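Local coordinates for protein lantibiotic dehydratase (Microbispora corallina, PDB 5EHK) that probably dehydrates serines and threonines of the precursor peptide of the lantibiotic NAI-107, in a reaction that depends on tRNA, at residues R558-Q563 and E630-L635; W819-L824 and G905-E910; D963-P968 and T1055-A1060. All coordinates share one frame; numbering follows the deposited sequence.

Contact 1: residues R558-Q563 and E630-L635; sequences RPLHIQ and EVVPAL
The guanidinium of Arg558 reaches down to the backbone of the strand and gives an NH2 hydrogen to Val632 O, 2.6 Å away. The donor comes nearly along the C=O axis (161°), but the bond is bent at its hydrogen (132°) and the carbonyl oxygen lies somewhat out of the guanidinium plane. The flat group is held between two methyls: Leu560 CD2 from its own loop lies over one face, and Ala634 CB lies over the other, 3.5 Å from Arg558 NH2. A long side chain ending in a flat group, whose poorly hydrated faces accept methyls while its edge donates, suits this place, and alanine is small enough to let it in.

Val632 has the most surface buried here, and both of its methyls are used. CG1, anti to the backbone N (chi1 178°), meets the edge of the His561 ring, 3.6 Å from His561 CE1, while Leu560 CD2 approaches it at 4.3 Å. CG2 faces Ile562 CG1. Further along, Ile562 lies at about a right angle across Glu630, its CG2 3.6 Å from Glu630 CD, so the aliphatic branch covers the carboxyl group.

This is a loop laid over one face of a mixed sheet. Glu630, Val632 and Ala634 point at the loop, whereas Val631 and Pro633 alternate to the other side. After the loop the chain enters strand 566-572, which runs parallel beside strand 629-634.

Two waters bridge the margins, one from Gln563 O to Glu630 N, the other from Pro633 O to Arg558 NH1, the latter bond weak. In the next shell, Ser589 OG bonds Arg558 NE and steadies the guanidinium, and the buried carboxylate of Glu630 is answered at OE2 by a salt bridge to Arg619 and by the backbone N of His802.

Contact 2: residues W819-L824 and G905-E910; sequences WLYLRL and GQYDPE
Gly905 N donates a nearly straight hydrogen bond (164°) to Tyr821 O, 3.0 Å away, where strand 902-905 lies antiparallel beside strand 819-824 and the chain goes on into a loop. The lack of a side chain at Gly905 is consistent with the guanidinium of Arg823 lying face-on over its CA, with NH2 4.0 Å from Gly905 CA, while Arg823 NH1 forms a salt bridge with Glu903.

Beyond this point Tyr907 inserts its ring between two aromatic side chains of the strand. With CG anti to the backbone N (chi1 -177°), the ring offers its two edges in T-shaped (edge-to-face) pairs. Tyrosine suits the place because its flat ring presents C-H edges on both sides to the pi faces of Trp819 and Tyr821. CD2 sits over the centre of the Trp819 face, 3.5 Å from Trp819 CD2. On the other edge, CD1 comes 3.5 Å from Tyr821 CE2, over that face but toward its rim; the planes meet at 64°. Pro909 CG touches the indole at Trp819 CZ2, 4.3 Å away.

Arg870 of strand 864-872 packs against the side chains of Trp819, Tyr821 and Tyr907. The alternate residues Leu820 and Leu822 turn to the other face of the four-stranded antiparallel sheet, against helix 875-895, and Gly905 pairs with an antiparallel strand of the second subunit, so the sheet continues across the interface.

Contact 3: residues D963-P968 and T1055-A1060; sequences DAFGPP and TAYREA
Arg1058, which buries more surface here than any other residue of the two segments, sends its NH1 to two backbone carbonyls of the facing turn. The bond to Phe965 O is 3.0 Å long and fairly straight (161°), with the oxygen close to the guanidinium plane. The second, from NH1 to Pro967 O at 2.8 Å, is more bent (143°) and uses a lone pair of that oxygen in the carbonyl plane, though the oxygen itself is tilted from the guanidinium plane. A bend in the side chain at chi3 (-47°) brings the group over the turn, where Pro967 runs across the arginine side chain at about a right angle, its CG over one face of the guanidinium, toward the rim, and 3.6 Å from Arg1058 CZ. Arginine suits the task: NH1 alone can serve two carbonyls, and the flat, poorly hydrated face of the guanidinium accepts the proline ring.

What Arg1058 grips is the C-terminal end of helix 950-965 and the turn after it. Gly966 leaves the helix with positive phi, a conformation well suited to glycine, and two prolines follow, which themselves have no backbone N-H. The positive charge would probably also be favoured beside a carbonyl at the negative end of the helix dipole.

Phe965 carries the apolar half of the contact. The tip of its ring, CZ, lies 3.8 Å from Tyr1057 CD2, and the two rings are set obliquely, in neither a stack nor a T. The Phe965 ring also meets Trp996 almost perpendicularly, and its side chain touches Val1050 and Val1074. Tyr1057 reaches on from helix 1044-1059 to Gln1070 and Leu1073 of helix 1068-1085.

In the fold
Contact 1 is buried, its centre about 15 Å from the centre of the chain, in the region of the N-terminal dehydratase family. Contacts 2 and 3 lie further out, both in the C-terminal dehydratase region, with centres about 28 Å apart; contact 2 is at the surface and contact 3 partly buried. No two of the three touch. Each joins different elements: a loop and a sheet strand in contact 1, a strand and the loop after its neighbour in contact 2, two helices in contact 3. Arginine donates to main-chain carbonyls in contacts 1 and 3, once from a loop to a strand and once from a helix to the end of another helix and the turn that follows. Contact 2 relies instead on strand pairing and aromatic edges, where the second subunit joins.

Contact 1: residues R558-Q563 and E630-L635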
loop_
_atom_site.group_PDB
_atom_site.type_symbol
_atom_site.label_atom_id
_atom_site.label_comp_id
_atom_site.label_asym_id
_atom_site.label_seq_id
_atom_site.Cartn_x
_atom_site.Cartn_y
_atom_site.Cartn_z
ATOM N N ARG A 558 5.697 -6.521 -39.827
ATOM C CA ARG A 558 5.804 -5.660 -38.645
ATOM C C ARG A 558 7.144 -5.798 -37.919
ATOM O O ARG A 558 7.794 -6.832 -37.978
ATOM C CB ARG A 558 4.611 -5.858 -37.693
ATOM C CG ARG A 558 4.544 -7.139 -36.809
ATOM C CD ARG A 558 3.104 -7.267 -36.249
ATOM N NE ARG A 558 2.894 -8.438 -35.410
ATOM C CZ ARG A 558 3.283 -8.509 -34.138
ATOM N NH1 ARG A 558 3.902 -7.479 -33.570
ATOM N NH2 ARG A 558 3.077 -9.616 -33.433
ATOM N N PRO A 559 7.610 -4.714 -37.305
ATOM C CA PRO A 559 8.863 -4.838 -36.556
ATOM C C PRO A 559 8.678 -5.587 -35.238
ATOM O O PRO A 559 7.613 -5.495 -34.634
ATOM C CB PRO A 559 9.277 -3.385 -36.309
ATOM C CG PRO A 559 8.019 -2.575 -36.488
ATOM C CD PRO A 559 7.148 -3.321 -37.436
ATOM N N LEU A 560 9.695 -6.351 -34.839
ATOM C CA LEU A 560 9.720 -7.059 -33.562
ATOM C C LEU A 560 10.916 -6.589 -32.733
ATOM O O LEU A 560 11.898 -6.078 -33.283
ATOM C CB LEU A 560 9.793 -8.555 -33.813
ATOM C CG LEU A 560 8.667 -9.041 -34.726
ATOM C CD1 LEU A 560 8.757 -10.537 -34.943
ATOM C CD2 LEU A 560 7.277 -8.662 -34.159
ATOM N N HIS A 561 10.868 -6.782 -31.416
ATOM C CA HIS A 561 11.911 -6.223 -30.543
ATOM C C HIS A 561 12.795 -7.293 -29.923
ATOM O O HIS A 561 13.779 -6.986 -29.254
ATOM C CB HIS A 561 11.276 -5.368 -29.454
ATOM C CG HIS A 561 10.295 -6.118 -28.615
ATOM N ND1 HIS A 561 9.161 -6.707 -29.142
ATOM C CD2 HIS A 561 10.290 -6.404 -27.295
ATOM C CE1 HIS A 561 8.496 -7.317 -28.177
ATOM N NE2 HIS A 561 9.158 -7.141 -27.045
ATOM N N ILE A 562 12.419 -8.550 -30.136
ATOM C CA ILE A 562 13.227 -9.697 -29.738
ATOM C C ILE A 562 13.744 -10.391 -30.983
ATOM O O ILE A 562 12.969 -10.682 -31.897
ATOM C CB ILE A 562 12.412 -10.717 -28.929
ATOM C CG1 ILE A 562 11.678 -10.042 -27.747
ATOM C CG2 ILE A 562 13.296 -11.882 -28.511
ATOM C CD1 ILE A 562 12.534 -9.191 -26.887
ATOM N N GLN A 563 15.047 -10.654 -31.033
ATOM C CA GLN A 563 15.656 -11.290 -32.205
ATOM C C GLN A 563 15.098 -12.667 -32.419
ATOM O O GLN A 563 14.944 -13.436 -31.474
ATOM C CB GLN A 563 17.172 -11.368 -32.055
ATOM C CG GLN A 563 17.788 -10.003 -32.146
ATOM C CD GLN A 563 19.086 -9.877 -31.390
ATOM O OE1 GLN A 563 19.795 -10.864 -31.160
ATOM N NE2 GLN A 563 19.397 -8.652 -30.976
ATOM N N GLU A 630 11.163 -16.974 -29.128
ATOM C CA GLU A 630 10.165 -16.145 -28.484
ATOM C C GLU A 630 8.973 -15.913 -29.406
ATOM O O GLU A 630 9.027 -16.129 -30.607
ATOM C CB GLU A 630 10.768 -14.836 -27.986
ATOM C CG GLU A 630 11.742 -15.074 -26.829
ATOM C CD GLU A 630 11.860 -13.900 -25.873
ATOM O OE1 GLU A 630 10.902 -13.093 -25.788
ATOM O OE2 GLU A 630 12.914 -13.785 -25.201
ATOM N N VAL A 631 7.867 -15.507 -28.816
ATOM C CA VAL A 631 6.699 -15.183 -29.582
ATOM C C VAL A 631 6.379 -13.790 -29.139
ATOM O O VAL A 631 6.515 -13.471 -27.964
ATOM C CB VAL A 631 5.543 -16.148 -29.299
ATOM C CG1 VAL A 631 4.237 -15.650 -29.942
ATOM C CG2 VAL A 631 5.907 -17.548 -29.788
ATOM N N VAL A 632 6.059 -12.932 -30.094
ATOM C CA VAL A 632 5.621 -11.591 -29.789
ATOM C C VAL A 632 4.201 -11.412 -30.291
ATOM O O VAL A 632 3.965 -11.043 -31.445
ATOM C CB VAL A 632 6.559 -10.561 -30.381
ATOM C CG1 VAL A 632 6.049 -9.148 -30.098
ATOM C CG2 VAL A 632 7.962 -10.794 -29.830
ATOM N N PRO A 633 3.232 -11.671 -29.408
ATOM C CA PRO A 633 1.833 -11.550 -29.828
ATOM C C PRO A 633 1.398 -10.102 -29.923
ATOM O O PRO A 633 1.888 -9.242 -29.187
ATOM C CB PRO A 633 1.054 -12.269 -28.726
ATOM C CG PRO A 633 1.994 -12.462 -27.615
ATOM C CD PRO A 633 3.390 -12.307 -28.094
ATOM N N ALA A 634 0.481 -9.838 -30.843
ATOM C CA ALA A 634 -0.133 -8.529 -30.933
ATOM C C ALA A 634 -1.639 -8.717 -30.870
ATOM O O ALA A 634 -2.159 -9.815 -31.145
ATOM C CB ALA A 634 0.260 -7.847 -32.218
ATOM N N LEU A 635 -2.328 -7.663 -30.459
ATOM C CA LEU A 635 -3.772 -7.683 -30.471
ATOM C C LEU A 635 -4.242 -6.680 -31.544
ATOM O O LEU A 635 -4.263 -5.472 -31.313
ATOM C CB LEU A 635 -4.330 -7.392 -29.078
ATOM C CG LEU A 635 -5.853 -7.444 -28.926
ATOM C CD1 LEU A 635 -6.448 -8.691 -29.566
ATOM C CD2 LEU A 635 -6.277 -7.312 -27.458
HETATM O O HOH W 1 3.043 -6.546 -30.592
HETATM O O HOH W 2 13.600 -16.020 -30.358
#

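Contact 2: residues W819-L824 and G905-E910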
loop_
_atom_site.group_PDB
_atom_site.type_symbol
_atom_site.label_atom_id
_atom_site.label_comp_id
_atom_site.label_asym_id
_atom_site.label_seq_id
_atom_site.Cartn_x
_atom_site.Cartn_y
_atom_site.Cartn_z
ATOM N N TRP A 819 10.859 -35.820 5.422
ATOM C CA TRP A 819 11.233 -34.598 6.113
ATOM C C TRP A 819 10.186 -34.148 7.155
ATOM O O TRP A 819 8.980 -34.119 6.881
ATOM C CB TRP A 819 11.415 -33.462 5.101
ATOM C CG TRP A 819 11.986 -33.857 3.756
ATOM C CD1 TRP A 819 11.279 -34.185 2.626
ATOM C CD2 TRP A 819 13.374 -33.888 3.382
ATOM N NE1 TRP A 819 12.141 -34.462 1.589
ATOM C CE2 TRP A 819 13.432 -34.278 2.022
ATOM C CE3 TRP A 819 14.574 -33.641 4.066
ATOM C CZ2 TRP A 819 14.646 -34.418 1.334
ATOM C CZ3 TRP A 819 15.779 -33.780 3.384
ATOM C CH2 TRP A 819 15.805 -34.170 2.034
ATOM N N LEU A 820 10.674 -33.773 8.335
ATOM C CA LEU A 820 9.934 -32.953 9.279
ATOM C C LEU A 820 10.406 -31.496 9.123
ATOM O O LEU A 820 11.593 -31.207 9.331
ATOM C CB LEU A 820 10.257 -33.447 10.670
ATOM C CG LEU A 820 9.378 -33.063 11.839
ATOM C CD1 LEU A 820 7.913 -33.279 11.470
ATOM C CD2 LEU A 820 9.770 -33.947 13.023
ATOM N N TYR A 821 9.513 -30.590 8.709
ATOM C CA TYR A 821 9.886 -29.175 8.500
ATOM C C TYR A 821 9.098 -28.221 9.408
ATOM O O TYR A 821 7.911 -27.967 9.183
ATOM C CB TYR A 821 9.691 -28.804 7.040
ATOM C CG TYR A 821 10.542 -27.669 6.534
ATOM C CD1 TYR A 821 11.815 -27.435 7.062
ATOM C CD2 TYR A 821 10.139 -26.908 5.424
ATOM C CE1 TYR A 821 12.642 -26.411 6.549
ATOM C CE2 TYR A 821 10.957 -25.898 4.897
ATOM C CZ TYR A 821 12.210 -25.651 5.460
ATOM O OH TYR A 821 13.027 -24.641 4.949
ATOM N N LEU A 822 9.768 -27.689 10.427
ATOM C CA LEU A 822 9.139 -26.828 11.423
ATOM C C LEU A 822 9.283 -25.359 11.119
ATOM O O LEU A 822 10.367 -24.899 10.755
ATOM C CB LEU A 822 9.789 -27.074 12.766
ATOM C CG LEU A 822 9.475 -28.408 13.403
ATOM C CD1 LEU A 822 10.553 -28.704 14.416
ATOM C CD2 LEU A 822 8.138 -28.287 14.077
ATOM N N ARG A 823 8.201 -24.605 11.312
ATOM C CA ARG A 823 8.281 -23.143 11.302
ATOM C C ARG A 823 8.125 -22.566 12.689
ATOM O O ARG A 823 7.084 -22.690 13.313
ATOM C CB ARG A 823 7.228 -22.567 10.410
ATOM C CG ARG A 823 7.301 -23.098 9.020
ATOM C CD ARG A 823 6.420 -22.230 8.158
ATOM N NE ARG A 823 6.200 -22.833 6.855
ATOM C CZ ARG A 823 5.002 -22.921 6.303
ATOM N NH1 ARG A 823 3.936 -22.460 6.973
ATOM N NH2 ARG A 823 4.876 -23.482 5.107
ATOM N N LEU A 824 9.183 -21.949 13.178
ATOM C CA LEU A 824 9.180 -21.465 14.540
ATOM C C LEU A 824 9.079 -19.955 14.538
ATOM O O LEU A 824 9.977 -19.256 14.052
ATOM C CB LEU A 824 10.421 -21.968 15.279
ATOM C CG LEU A 824 10.627 -23.484 15.168
ATOM C CD1 LEU A 824 11.941 -23.913 15.818
ATOM C CD2 LEU A 824 9.461 -24.204 15.781
ATOM N N GLY A 905 5.314 -27.482 7.861
ATOM C CA GLY A 905 5.106 -27.197 6.447
ATOM C C GLY A 905 5.828 -28.170 5.536
ATOM O O GLY A 905 6.676 -28.926 5.999
ATOM N N GLN A 906 5.537 -28.122 4.237
ATOM C CA GLN A 906 6.160 -29.040 3.276
ATOM C C GLN A 906 7.558 -28.609 2.930
ATOM O O GLN A 906 7.828 -27.421 2.817
ATOM C CB GLN A 906 5.339 -29.104 2.001
ATOM C CG GLN A 906 4.030 -29.861 2.118
ATOM C CD GLN A 906 3.144 -29.615 0.918
ATOM O OE1 GLN A 906 2.499 -28.581 0.841
ATOM N NE2 GLN A 906 3.104 -30.563 -0.019
ATOM N N TYR A 907 8.470 -29.564 2.771
ATOM C CA TYR A 907 9.822 -29.204 2.350
ATOM C C TYR A 907 10.045 -29.500 0.856
ATOM O O TYR A 907 10.034 -30.650 0.434
ATOM C CB TYR A 907 10.842 -29.925 3.222
ATOM C CG TYR A 907 12.259 -29.557 2.889
ATOM C CD1 TYR A 907 12.671 -28.229 2.887
ATOM C CD2 TYR A 907 13.176 -30.535 2.529
ATOM C CE1 TYR A 907 13.962 -27.891 2.570
ATOM C CE2 TYR A 907 14.466 -30.207 2.209
ATOM C CZ TYR A 907 14.856 -28.889 2.230
ATOM O OH TYR A 907 16.153 -28.586 1.891
ATOM N N ASP A 908 10.256 -28.462 0.055
ATOM C CA ASP A 908 10.642 -28.677 -1.336
ATOM C C ASP A 908 12.109 -28.354 -1.535
ATOM O O ASP A 908 12.431 -27.203 -1.757
ATOM C CB ASP A 908 9.793 -27.810 -2.273
ATOM C CG ASP A 908 10.180 -27.982 -3.753
ATOM O OD1 ASP A 908 10.863 -28.986 -4.089
ATOM O OD2 ASP A 908 9.786 -27.119 -4.581
ATOM N N PRO A 909 12.995 -29.368 -1.467
ATOM C CA PRO A 909 14.445 -29.170 -1.646
ATOM C C PRO A 909 14.781 -28.720 -3.063
ATOM O O PRO A 909 14.287 -29.305 -4.026
ATOM C CB PRO A 909 15.024 -30.569 -1.409
ATOM C CG PRO A 909 13.918 -31.494 -1.801
ATOM C CD PRO A 909 12.643 -30.796 -1.395
ATOM N N GLU A 910 15.586 -27.677 -3.196
ATOM C CA GLU A 910 15.907 -27.161 -4.520
ATOM C C GLU A 910 17.344 -27.525 -4.940
ATOM O O GLU A 910 18.212 -26.656 -5.051
ATOM C CB GLU A 910 15.665 -25.652 -4.583
ATOM C CG GLU A 910 16.138 -24.882 -3.343
ATOM C CD GLU A 910 15.551 -23.478 -3.264
ATOM O OE1 GLU A 910 14.416 -23.263 -3.764
ATOM O OE2 GLU A 910 16.233 -22.585 -2.703
HETATM O O HOH W 3 6.589 -31.184 7.167
#

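Contact 3: residues D963-P968 and T1055-A1060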
loop_
_atom_site.group_PDB
_atom_site.type_symbol
_atom_site.label_atom_id
_atom_site.label_comp_id
_atom_site.label_asym_id
_atom_site.label_seq_id
_atom_site.Cartn_x
_atom_site.Cartn_y
_atom_site.Cartn_z
ATOM N N ASP A 963 37.547 -20.697 0.668
ATOM C CA ASP A 963 38.800 -21.463 0.673
ATOM C C ASP A 963 38.424 -22.911 0.516
ATOM O O ASP A 963 38.909 -23.586 -0.373
ATOM C CB ASP A 963 39.616 -21.274 1.977
ATOM C CG ASP A 963 41.119 -21.694 1.836
ATOM O OD1 ASP A 963 41.880 -20.984 1.141
ATOM O OD2 ASP A 963 41.568 -22.697 2.435
ATOM N N ALA A 964 37.471 -23.354 1.322
ATOM C CA ALA A 964 37.210 -24.780 1.472
ATOM C C ALA A 964 36.630 -25.443 0.222
ATOM O O ALA A 964 36.971 -26.587 -0.082
ATOM C CB ALA A 964 36.314 -25.033 2.690
ATOM N N PHE A 965 35.808 -24.712 -0.529
ATOM C CA PHE A 965 35.206 -25.276 -1.733
ATOM C C PHE A 965 36.296 -25.743 -2.683
ATOM O O PHE A 965 36.142 -26.754 -3.385
ATOM C CB PHE A 965 34.298 -24.280 -2.440
ATOM C CG PHE A 965 33.463 -24.899 -3.527
ATOM C CD1 PHE A 965 32.269 -25.537 -3.227
ATOM C CD2 PHE A 965 33.872 -24.854 -4.844
ATOM C CE1 PHE A 965 31.495 -26.108 -4.224
ATOM C CE2 PHE A 965 33.108 -25.426 -5.844
ATOM C CZ PHE A 965 31.921 -26.054 -5.538
ATOM N N GLY A 966 37.403 -25.008 -2.697
ATOM C CA GLY A 966 38.528 -25.384 -3.528
ATOM C C GLY A 966 38.475 -24.748 -4.899
ATOM O O GLY A 966 37.615 -23.902 -5.168
ATOM N N PRO A 967 39.405 -25.161 -5.777
ATOM C CA PRO A 967 39.578 -24.632 -7.135
ATOM C C PRO A 967 38.280 -24.756 -7.921
ATOM O O PRO A 967 37.535 -25.699 -7.695
ATOM C CB PRO A 967 40.617 -25.575 -7.745
ATOM C CG PRO A 967 40.495 -26.837 -6.952
ATOM C CD PRO A 967 40.179 -26.394 -5.559
ATOM N N PRO A 968 37.996 -23.794 -8.802
ATOM C CA PRO A 968 36.862 -23.896 -9.723
ATOM C C PRO A 968 36.976 -25.048 -10.719
ATOM O O PRO A 968 37.967 -25.781 -10.720
ATOM C CB PRO A 968 36.865 -22.542 -10.441
ATOM C CG PRO A 968 37.523 -21.598 -9.477
ATOM C CD PRO A 968 38.567 -22.437 -8.770
ATOM N N THR A 1055 34.928 -31.015 -4.180
ATOM C CA THR A 1055 35.560 -32.138 -4.859
ATOM C C THR A 1055 34.609 -32.925 -5.761
ATOM O O THR A 1055 34.862 -33.025 -6.961
ATOM C CB THR A 1055 36.263 -33.083 -3.879
ATOM O OG1 THR A 1055 37.516 -32.507 -3.508
ATOM C CG2 THR A 1055 36.525 -34.447 -4.536
ATOM N N ALA A 1056 33.533 -33.483 -5.202
ATOM C CA ALA A 1056 32.586 -34.259 -6.007
ATOM C C ALA A 1056 32.001 -33.379 -7.092
ATOM O O ALA A 1056 31.580 -33.855 -8.150
ATOM C CB ALA A 1056 31.482 -34.847 -5.153
ATOM N N TYR A 1057 31.992 -32.079 -6.833
ATOM C CA TYR A 1057 31.486 -31.160 -7.820
ATOM C C TYR A 1057 32.392 -31.019 -9.034
ATOM O O TYR A 1057 31.919 -30.980 -10.169
ATOM C CB TYR A 1057 31.241 -29.790 -7.227
ATOM C CG TYR A 1057 30.805 -28.868 -8.316
ATOM C CD1 TYR A 1057 29.541 -28.987 -8.876
ATOM C CD2 TYR A 1057 31.661 -27.909 -8.814
ATOM C CE1 TYR A 1057 29.146 -28.170 -9.888
ATOM C CE2 TYR A 1057 31.276 -27.086 -9.820
ATOM C CZ TYR A 1057 30.021 -27.217 -10.356
ATOM O OH TYR A 1057 29.636 -26.379 -11.373
ATOM N N ARG A 1058 33.694 -30.935 -8.795
ATOM C CA ARG A 1058 34.643 -30.860 -9.894
ATOM C C ARG A 1058 34.693 -32.200 -10.624
ATOM O O ARG A 1058 34.878 -32.236 -11.818
ATOM C CB ARG A 1058 36.032 -30.444 -9.401
ATOM C CG ARG A 1058 36.217 -28.939 -9.262
ATOM C CD ARG A 1058 37.597 -28.593 -8.697
ATOM N NE ARG A 1058 37.924 -29.411 -7.534
ATOM C CZ ARG A 1058 37.710 -29.050 -6.275
ATOM N NH1 ARG A 1058 37.173 -27.861 -6.002
ATOM N NH2 ARG A 1058 38.033 -29.890 -5.290
ATOM N N GLU A 1059 34.505 -33.295 -9.897
ATOM C CA GLU A 1059 34.473 -34.631 -10.492
ATOM C C GLU A 1059 33.362 -34.825 -11.540
ATOM O O GLU A 1059 33.507 -35.611 -12.476
ATOM C CB GLU A 1059 34.330 -35.691 -9.400
ATOM C CG GLU A 1059 35.494 -36.652 -9.322
ATOM C CD GLU A 1059 36.359 -36.432 -8.094
ATOM O OE1 GLU A 1059 37.044 -35.381 -8.021
ATOM O OE2 GLU A 1059 36.354 -37.320 -7.204
ATOM N N ALA A 1060 32.272 -34.081 -11.386
ATOM C CA ALA A 1060 31.053 -34.266 -12.170
ATOM C C ALA A 1060 30.938 -33.156 -13.216
ATOM O O ALA A 1060 30.015 -33.145 -14.046
ATOM C CB ALA A 1060 29.835 -34.279 -11.261
#